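Local coordinates for protein lectin (Trichosanthes anguina, PDB 4HR6) that binds galactosides such as methyl alpha-D-galactopyranoside through its beta-trefoil domains, as a nontoxic three-chain relative of type II ribosome-inactivating proteins, at residues L189-S194 against Q215-L220; Q231-D236 against I247-P252. One frame throughout, in Å; residues are numbered along the deposited sequence.

Contact 1 of 2, residues L189-S194 against Q215-L220; sequences LCVTAS and QRWVFL
Gln-215 sets its CG beside its own backbone N (chi1 -57°) and then runs on extended. Thr-192 likewise holds OG1 beside its backbone N (chi1 -46°). The two side chains therefore lie side by side and point the same way, with Gln-215 CG 3.7 Å from Thr-192 CG2. At the far end Gln-215 NE2 donates a hydrogen bond to Thr-192 OG1 (3.0 Å), which sits close to the amide plane. Thr-192 OG1 in turn donates to Cys-190 O (2.8 Å), from above the plane of that carbonyl. The amide nitrogen Gln-215 NE2 also lies 3.4 Å from Cys-190 CB, next to the disulfide that Cys-190 makes with Cys-209. Gln-215 has further partners: NE2 also donates to Asn-208 O, and OE1 accepts from Asp-210 N.

Two residues on, the indole of Trp-217 meets the strand edge-on. Trp-217 NE1 bonds to Val-191 O (3.2 Å) almost straight, at 175°. The oxygen lies in the ring plane, whereas NE1 stands above the carbonyl plane. Gln-215 CA adds a CA-H...O contact to Val-191 O at 3.5 Å. Val-191 crosses the indole at about a right angle, its CG1 4.2 Å from Trp-217 CE2. Ala-193 CB lies loosely near Trp-217 CH2, and Ile-181 packs on the ring from a neighbouring strand.

Gln-215 and Trp-217 form the Gln-x-Trp motif of ricin-type trefoil repeats. The glutamine amide is buried but bonded through both its oxygen and its nitrogen, and the threonine hydroxyl links one of those bonds to the backbone. The motif thus ties the loop at 215-217 to strand 189-194 through bonds that help satisfy the buried glutamine amide.

Contact 2 of 2, residues Q231-D236 against I247-P252; sequences QRLAMD and IILHRP. With AMG (methyl alpha-D-galactopyranoside), chain E.
Asp-236 OD1 is gripped by the sugar hydroxyl AMG O3, which donates at 2.6 Å, and by Gln-258 NE2. Asp-236 OD1 also lies 3.3 Å from His-250 CB on the partner strand. The second oxygen, Asp-236 OD2, accepts from AMG O4 (3.1 Å), so the carboxylate spans two neighbouring hydroxyls. His-250 crosses Asp-236 obliquely, with ring and carboxylate planes 50° apart. One face of the imidazole, near its rim, packs on the sugar carbons, with His-250 NE2 3.6 Å from AMG C4. The rotation of the ring is fixed by His-250 ND1, which donates to Arg-251 O (2.7 Å) nearly in the ring plane and on a lone pair of that carbonyl. Gln-258 NE2 bonds to Arg-251 O as well, and so links the supports of both sugar-binding residues.

The backbones form an antiparallel hairpin. Ala-234 and His-250 are a hydrogen-bonded pair, joined in both directions, and Ile-248 N donates to Asp-236 O. Met-235 and Leu-249 face the side away from the sugar. Met-235 CG swings anti to its backbone N (chi1 -158°) and presses tightly on Ile-247 CG2. Leu-233 meets Leu-249 at about a right angle, with Leu-233 CB 3.6 Å from Leu-249 CG. Pro-252 CB covers one face of the Arg-232 guanidinium, whose NH1 is bonded to Ser-226 and to Asp-222.

A carboxylate reading O3 and O4 beside a ring packed on the sugar is the galactose-binding pattern of ricin-type lectins. Asn-257, His-253, Asp-199 and Arg-239 add further hydrogen bonds to the sugar. The acid is probably ionised, since hydroxyls donate to both its oxygens.

How the contacts relate
After the first trefoil domain, the chain runs along strands 189-194 and 196-198, reverses into strand 201-208, and returns at 215-220, where contact 1 closes a loop of 20 residues. It then passes strand 225-226 and reaches 231-236. Contact 2 closes the shorter hairpin loop between strands 234-237 and 247-250. The two contacts follow in series and neither nest nor cross. Strand 201-208 pairs with both 189-194 and 247-250, so both contacts reach one sheet of the second trefoil domain. They also meet in the core: Trp-217 CZ3 lies 3.8 Å from Leu-249 CD1, and Met-235 CE packs on the same ring. Of the two, contact 2 alone reaches the sugar.

Contact 1 of 2, residues L189-S194 against Q215-L220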
ATOM      1  N   LEU C 189      22.022  10.659  -2.678  1.00 50.49           N
ATOM      2  CA  LEU C 189      22.155   9.428  -3.466  1.00 49.68           C
ATOM      3  C   LEU C 189      20.817   8.751  -3.818  1.00 49.22           C
ATOM      4  O   LEU C 189      20.015   8.443  -2.945  1.00 47.35           O
ATOM      5  CB  LEU C 189      23.019   8.438  -2.683  1.00 52.58           C
ATOM      6  CG  LEU C 189      24.454   8.879  -2.374  1.00 54.43           C
ATOM      7  CD1 LEU C 189      25.165   7.835  -1.528  1.00 54.02           C
ATOM      8  CD2 LEU C 189      25.216   9.128  -3.669  1.00 53.69           C
ATOM      9  N   CYS C 190      20.614   8.474  -5.101  1.00 49.39           N
ATOM     10  CA  CYS C 190      19.348   7.986  -5.611  1.00 45.79           C
ATOM     11  C   CYS C 190      19.515   6.650  -6.300  1.00 47.29           C
ATOM     12  O   CYS C 190      20.506   6.425  -6.982  1.00 48.66           O
ATOM     13  CB  CYS C 190      18.786   8.974  -6.630  1.00 46.47           C
ATOM     14  SG  CYS C 190      17.786  10.316  -5.958  1.00 44.68           S
ATOM     15  N   VAL C 191      18.530   5.773  -6.139  1.00 44.21           N
ATOM     16  CA  VAL C 191      18.450   4.550  -6.919  1.00 43.17           C
ATOM     17  C   VAL C 191      18.208   4.960  -8.361  1.00 44.52           C
ATOM     18  O   VAL C 191      17.290   5.714  -8.638  1.00 45.85           O
ATOM     19  CB  VAL C 191      17.314   3.630  -6.416  1.00 42.18           C
ATOM     20  CG1 VAL C 191      17.064   2.485  -7.375  1.00 41.01           C
ATOM     21  CG2 VAL C 191      17.639   3.107  -5.023  1.00 42.29           C
ATOM     22  N   THR C 192      19.037   4.454  -9.275  1.00 47.51           N
ATOM     23  CA  THR C 192      19.080   4.954 -10.659  1.00 44.47           C
ATOM     24  C   THR C 192      19.295   3.831 -11.642  1.00 42.45           C
ATOM     25  O   THR C 192      20.085   2.941 -11.387  1.00 45.03           O
ATOM     26  CB  THR C 192      20.256   5.928 -10.865  1.00 46.15           C
ATOM     27  OG1 THR C 192      20.321   6.874  -9.788  1.00 43.70           O
ATOM     28  CG2 THR C 192      20.117   6.656 -12.207  1.00 50.06           C
ATOM     29  N   ALA C 193      18.599   3.883 -12.765  1.00 43.58           N
ATOM     30  CA  ALA C 193      18.808   2.937 -13.845  1.00 51.49           C
ATOM     31  C   ALA C 193      19.935   3.411 -14.810  1.00 57.24           C
ATOM     32  O   ALA C 193      19.785   4.433 -15.488  1.00 59.22           O
ATOM     33  CB  ALA C 193      17.510   2.742 -14.607  1.00 49.12           C
ATOM     34  N   SER C 194      21.038   2.654 -14.862  1.00 62.74           N
ATOM     35  CA  SER C 194      22.191   2.927 -15.758  1.00 64.29           C
ATOM     36  C   SER C 194      21.916   2.643 -17.231  1.00 63.88           C
ATOM     37  O   SER C 194      20.899   2.052 -17.581  1.00 64.32           O
ATOM     38  CB  SER C 194      23.393   2.066 -15.352  1.00 63.79           C
ATOM     39  OG  SER C 194      23.904   2.469 -14.101  1.00 67.24           O
ATOM     40  N   GLN C 215      15.536   8.073 -12.134  1.00 53.33           N
ATOM     41  CA  GLN C 215      15.582   8.036 -10.675  1.00 49.82           C
ATOM     42  C   GLN C 215      14.161   8.121 -10.070  1.00 44.74           C
ATOM     43  O   GLN C 215      13.999   8.439  -8.889  1.00 42.69           O
ATOM     44  CB  GLN C 215      16.459   9.184 -10.152  1.00 49.56           C
ATOM     45  CG  GLN C 215      17.874   9.177 -10.706  1.00 55.06           C
ATOM     46  CD  GLN C 215      18.760  10.241 -10.084  1.00 54.11           C
ATOM     47  OE1 GLN C 215      18.353  11.385  -9.930  1.00 55.77           O
ATOM     48  NE2 GLN C 215      19.982   9.864  -9.731  1.00 54.11           N
ATOM     49  N   ARG C 216      13.146   7.847 -10.885  1.00 45.38           N
ATOM     50  CA  ARG C 216      11.746   8.041 -10.486  1.00 47.25           C
ATOM     51  C   ARG C 216      10.975   6.743 -10.564  1.00 43.65           C
ATOM     52  O   ARG C 216      10.839   6.159 -11.634  1.00 36.54           O
ATOM     53  CB  ARG C 216      11.038   9.091 -11.351  1.00 47.01           C
ATOM     54  CG  ARG C 216       9.649   9.478 -10.826  1.00 48.40           C
ATOM     55  CD  ARG C 216       9.048  10.695 -11.525  1.00 46.86           C
ATOM     56  NE  ARG C 216       7.583  10.690 -11.499  1.00 45.77           N
ATOM     57  CZ  ARG C 216       6.791  11.409 -12.300  1.00 47.16           C
ATOM     58  NH1 ARG C 216       7.288  12.229 -13.229  1.00 50.21           N
ATOM     59  NH2 ARG C 216       5.480  11.302 -12.186  1.00 47.10           N
ATOM     60  N   TRP C 217      10.429   6.340  -9.416  1.00 46.98           N
ATOM     61  CA  TRP C 217       9.820   5.017  -9.231  1.00 45.74           C
ATOM     62  C   TRP C 217       8.426   5.121  -8.635  1.00 44.42           C
ATOM     63  O   TRP C 217       8.174   5.996  -7.820  1.00 43.06           O
ATOM     64  CB  TRP C 217      10.696   4.210  -8.281  1.00 45.06           C
ATOM     65  CG  TRP C 217      12.093   4.158  -8.744  1.00 46.76           C
ATOM     66  CD1 TRP C 217      13.158   4.894  -8.276  1.00 45.33           C
ATOM     67  CD2 TRP C 217      12.593   3.358  -9.805  1.00 46.18           C
ATOM     68  NE1 TRP C 217      14.286   4.571  -8.970  1.00 44.76           N
ATOM     69  CE2 TRP C 217      13.967   3.639  -9.925  1.00 44.94           C
ATOM     70  CE3 TRP C 217      12.010   2.428 -10.674  1.00 45.58           C
ATOM     71  CZ2 TRP C 217      14.768   3.015 -10.869  1.00 46.86           C
ATOM     72  CZ3 TRP C 217      12.804   1.816 -11.615  1.00 46.66           C
ATOM     73  CH2 TRP C 217      14.168   2.106 -11.703  1.00 46.40           C
ATOM     74  N   VAL C 218       7.536   4.210  -9.023  1.00 44.33           N
ATOM     75  CA  VAL C 218       6.225   4.108  -8.386  1.00 46.36           C
ATOM     76  C   VAL C 218       5.938   2.671  -7.910  1.00 45.05           C
ATOM     77  O   VAL C 218       6.071   1.693  -8.670  1.00 42.09           O
ATOM     78  CB  VAL C 218       5.097   4.648  -9.298  1.00 48.89           C
ATOM     79  CG1 VAL C 218       5.057   3.931 -10.638  1.00 50.63           C
ATOM     80  CG2 VAL C 218       3.749   4.556  -8.597  1.00 50.83           C
ATOM     81  N   PHE C 219       5.545   2.562  -6.641  1.00 42.15           N
ATOM     82  CA  PHE C 219       5.094   1.295  -6.052  1.00 38.90           C
ATOM     83  C   PHE C 219       3.636   1.081  -6.387  1.00 37.90           C
ATOM     84  O   PHE C 219       2.773   1.811  -5.905  1.00 44.51           O
ATOM     85  CB  PHE C 219       5.271   1.312  -4.533  1.00 38.65           C
ATOM     86  CG  PHE C 219       6.689   1.197  -4.079  1.00 41.04           C
ATOM     87  CD1 PHE C 219       7.580   2.246  -4.253  1.00 44.21           C
ATOM     88  CD2 PHE C 219       7.138   0.044  -3.455  1.00 45.45           C
ATOM     89  CE1 PHE C 219       8.887   2.143  -3.817  1.00 44.57           C
ATOM     90  CE2 PHE C 219       8.449  -0.063  -3.014  1.00 46.61           C
ATOM     91  CZ  PHE C 219       9.324   0.988  -3.198  1.00 46.70           C
ATOM     92  N   LEU C 220       3.343   0.091  -7.214  1.00 38.60           N
ATOM     93  CA  LEU C 220       1.976  -0.137  -7.668  1.00 39.68           C
ATOM     94  C   LEU C 220       1.319  -1.343  -6.969  1.00 39.52           C
ATOM     95  O   LEU C 220       1.963  -2.097  -6.235  1.00 39.10           O
ATOM     96  CB  LEU C 220       1.964  -0.334  -9.185  1.00 41.24           C
ATOM     97  CG  LEU C 220       2.456   0.844 -10.032  1.00 43.25           C
ATOM     98  CD1 LEU C 220       2.566   0.408 -11.483  1.00 45.84           C
ATOM     99  CD2 LEU C 220       1.562   2.059  -9.922  1.00 41.50           C
TER

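Contact 2 of 2, residues Q231-D236 against I247-P252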
ATOM      1  N   GLN C 231       4.650   3.102 -21.348  1.00 91.17           N
ATOM      2  CA  GLN C 231       5.749   2.192 -21.701  1.00 84.10           C
ATOM      3  C   GLN C 231       6.519   1.824 -20.430  1.00 78.41           C
ATOM      4  O   GLN C 231       7.664   2.229 -20.237  1.00 75.35           O
ATOM      5  CB  GLN C 231       6.677   2.846 -22.730  1.00 84.21           C
ATOM      6  N   ARG C 232       5.870   1.031 -19.579  1.00 72.37           N
ATOM      7  CA  ARG C 232       6.293   0.821 -18.192  1.00 65.83           C
ATOM      8  C   ARG C 232       7.307  -0.314 -18.055  1.00 58.17           C
ATOM      9  O   ARG C 232       7.158  -1.357 -18.681  1.00 59.16           O
ATOM     10  CB  ARG C 232       5.050   0.514 -17.338  1.00 68.33           C
ATOM     11  CG  ARG C 232       5.319   0.175 -15.879  1.00 67.84           C
ATOM     12  CD  ARG C 232       4.025  -0.018 -15.110  1.00 68.11           C
ATOM     13  NE  ARG C 232       3.316  -1.253 -15.459  1.00 67.67           N
ATOM     14  CZ  ARG C 232       3.286  -2.374 -14.725  1.00 67.57           C
ATOM     15  NH1 ARG C 232       3.941  -2.475 -13.564  1.00 68.62           N
ATOM     16  NH2 ARG C 232       2.589  -3.419 -15.162  1.00 64.41           N
ATOM     17  N   LEU C 233       8.325  -0.107 -17.219  1.00 53.04           N
ATOM     18  CA  LEU C 233       9.282  -1.161 -16.864  1.00 54.11           C
ATOM     19  C   LEU C 233       9.366  -1.337 -15.340  1.00 53.55           C
ATOM     20  O   LEU C 233       9.196  -0.374 -14.589  1.00 51.43           O
ATOM     21  CB  LEU C 233      10.682  -0.841 -17.403  1.00 55.18           C
ATOM     22  CG  LEU C 233      10.844  -0.487 -18.888  1.00 58.82           C
ATOM     23  CD1 LEU C 233      12.252   0.048 -19.145  1.00 58.73           C
ATOM     24  CD2 LEU C 233      10.536  -1.679 -19.784  1.00 58.08           C
ATOM     25  N   ALA C 234       9.689  -2.562 -14.913  1.00 51.68           N
ATOM     26  CA  ALA C 234       9.734  -2.942 -13.499  1.00 47.08           C
ATOM     27  C   ALA C 234      11.118  -3.376 -13.042  1.00 47.87           C
ATOM     28  O   ALA C 234      11.860  -4.017 -13.773  1.00 49.31           O
ATOM     29  CB  ALA C 234       8.774  -4.088 -13.265  1.00 49.34           C
ATOM     30  N   MET C 235      11.431  -3.048 -11.802  1.00 48.32           N
ATOM     31  CA  MET C 235      12.601  -3.545 -11.116  1.00 45.89           C
ATOM     32  C   MET C 235      12.494  -5.075 -11.029  1.00 48.29           C
ATOM     33  O   MET C 235      11.407  -5.630 -10.843  1.00 44.01           O
ATOM     34  CB  MET C 235      12.673  -2.895  -9.737  1.00 47.99           C
ATOM     35  CG  MET C 235      14.043  -2.888  -9.112  1.00 48.84           C
ATOM     36  SD  MET C 235      14.181  -1.800  -7.683  1.00 50.36           S
ATOM     37  CE  MET C 235      13.910  -0.207  -8.430  1.00 49.80           C
ATOM     38  N   ASP C 236      13.627  -5.752 -11.200  1.00 48.27           N
ATOM     39  CA  ASP C 236      13.631  -7.171 -11.554  1.00 47.57           C
ATOM     40  C   ASP C 236      14.959  -7.794 -11.135  1.00 49.18           C
ATOM     41  O   ASP C 236      16.031  -7.278 -11.471  1.00 52.31           O
ATOM     42  CB  ASP C 236      13.387  -7.311 -13.068  1.00 48.39           C
ATOM     43  CG  ASP C 236      13.558  -8.743 -13.590  1.00 47.18           C
ATOM     44  OD1 ASP C 236      12.838  -9.147 -14.537  1.00 44.58           O
ATOM     45  OD2 ASP C 236      14.422  -9.458 -13.074  1.00 47.13           O
ATOM     46  N   ILE C 247      20.343  -6.258 -10.129  1.00 53.17           N
ATOM     47  CA  ILE C 247      18.979  -5.755 -10.267  1.00 50.64           C
ATOM     48  C   ILE C 247      18.888  -4.989 -11.584  1.00 51.03           C
ATOM     49  O   ILE C 247      19.663  -4.061 -11.822  1.00 50.60           O
ATOM     50  CB  ILE C 247      18.595  -4.806  -9.111  1.00 51.18           C
ATOM     51  CG1 ILE C 247      18.891  -5.455  -7.758  1.00 50.18           C
ATOM     52  CG2 ILE C 247      17.125  -4.387  -9.225  1.00 52.85           C
ATOM     53  CD1 ILE C 247      18.262  -6.826  -7.593  1.00 50.52           C
ATOM     54  N   ILE C 248      17.944  -5.383 -12.431  1.00 49.19           N
ATOM     55  CA  ILE C 248      17.765  -4.765 -13.729  1.00 52.01           C
ATOM     56  C   ILE C 248      16.359  -4.175 -13.882  1.00 56.24           C
ATOM     57  O   ILE C 248      15.490  -4.410 -13.044  1.00 58.25           O
ATOM     58  CB  ILE C 248      18.018  -5.780 -14.870  1.00 53.54           C
ATOM     59  CG1 ILE C 248      16.949  -6.875 -14.890  1.00 52.07           C
ATOM     60  CG2 ILE C 248      19.413  -6.385 -14.734  1.00 54.60           C
ATOM     61  CD1 ILE C 248      17.049  -7.823 -16.066  1.00 52.13           C
ATOM     62  N   LEU C 249      16.161  -3.440 -14.978  1.00 56.41           N
ATOM     63  CA  LEU C 249      14.896  -2.820 -15.335  1.00 57.19           C
ATOM     64  C   LEU C 249      14.320  -3.536 -16.543  1.00 57.05           C
ATOM     65  O   LEU C 249      14.840  -3.426 -17.643  1.00 58.31           O
ATOM     66  CB  LEU C 249      15.121  -1.341 -15.655  1.00 58.50           C
ATOM     67  CG  LEU C 249      13.891  -0.455 -15.856  1.00 60.09           C
ATOM     68  CD1 LEU C 249      12.994  -0.467 -14.628  1.00 60.49           C
ATOM     69  CD2 LEU C 249      14.342   0.964 -16.151  1.00 62.21           C
ATOM     70  N   HIS C 250      13.227  -4.256 -16.335  1.00 57.17           N
ATOM     71  CA  HIS C 250      12.759  -5.245 -17.289  1.00 55.25           C
ATOM     72  C   HIS C 250      11.319  -4.991 -17.705  1.00 56.80           C
ATOM     73  O   HIS C 250      10.609  -4.226 -17.071  1.00 62.01           O
ATOM     74  CB  HIS C 250      12.886  -6.625 -16.635  1.00 55.08           C
ATOM     75  CG  HIS C 250      12.763  -7.769 -17.588  1.00 54.23           C
ATOM     76  ND1 HIS C 250      11.552  -8.346 -17.904  1.00 57.41           N
ATOM     77  CD2 HIS C 250      13.698  -8.454 -18.283  1.00 54.51           C
ATOM     78  CE1 HIS C 250      11.747  -9.335 -18.759  1.00 56.06           C
ATOM     79  NE2 HIS C 250      13.040  -9.421 -19.004  1.00 54.64           N
ATOM     80  N   ARG C 251      10.908  -5.629 -18.792  1.00 63.04           N
ATOM     81  CA  ARG C 251       9.505  -5.704 -19.177  1.00 64.89           C
ATOM     82  C   ARG C 251       8.683  -6.288 -18.016  1.00 62.83           C
ATOM     83  O   ARG C 251       9.097  -7.279 -17.413  1.00 62.50           O
ATOM     84  CB  ARG C 251       9.376  -6.606 -20.407  1.00 70.47           C
ATOM     85  CG  ARG C 251       8.034  -6.570 -21.108  1.00 77.05           C
ATOM     86  CD  ARG C 251       7.994  -7.561 -22.266  1.00 83.34           C
ATOM     87  NE  ARG C 251       7.014  -7.157 -23.277  1.00 88.48           N
ATOM     88  CZ  ARG C 251       7.260  -6.346 -24.310  1.00 92.41           C
ATOM     89  NH1 ARG C 251       8.470  -5.834 -24.518  1.00 96.06           N
ATOM     90  NH2 ARG C 251       6.278  -6.046 -25.152  1.00 94.32           N
ATOM     91  N   PRO C 252       7.517  -5.687 -17.701  1.00 61.79           N
ATOM     92  CA  PRO C 252       6.713  -6.191 -16.579  1.00 59.43           C
ATOM     93  C   PRO C 252       5.995  -7.501 -16.889  1.00 55.72           C
ATOM     94  O   PRO C 252       5.335  -7.619 -17.922  1.00 54.15           O
ATOM     95  CB  PRO C 252       5.686  -5.072 -16.345  1.00 62.35           C
ATOM     96  CG  PRO C 252       6.146  -3.912 -17.163  1.00 63.67           C
ATOM     97  CD  PRO C 252       6.889  -4.506 -18.314  1.00 62.64           C
TER
HETATM   98  C1  AMG E 302      14.305 -14.250 -17.343  1.00 65.72           C
HETATM   99  C2  AMG E 302      13.403 -13.693 -16.240  1.00 66.77           C
HETATM  100  C3  AMG E 302      13.221 -12.178 -16.390  1.00 66.33           C
HETATM  101  C4  AMG E 302      14.583 -11.498 -16.465  1.00 66.82           C
HETATM  102  C5  AMG E 302      15.470 -12.175 -17.522  1.00 68.41           C
HETATM  103  C6  AMG E 302      16.891 -11.619 -17.547  1.00 69.81           C
HETATM  104  C7  AMG E 302      13.921 -15.169 -19.508  1.00 70.36           C
HETATM  105  O1  AMG E 302      13.700 -14.067 -18.632  1.00 67.65           O
HETATM  106  O2  AMG E 302      12.147 -14.372 -16.297  1.00 63.35           O
HETATM  107  O3  AMG E 302      12.476 -11.626 -15.294  1.00 66.52           O
HETATM  108  O4  AMG E 302      15.194 -11.539 -15.170  1.00 60.55           O
HETATM  109  O5  AMG E 302      15.560 -13.580 -17.283  1.00 63.85           O
HETATM  110  O6  AMG E 302      17.476 -11.926 -18.820  1.00 73.80           O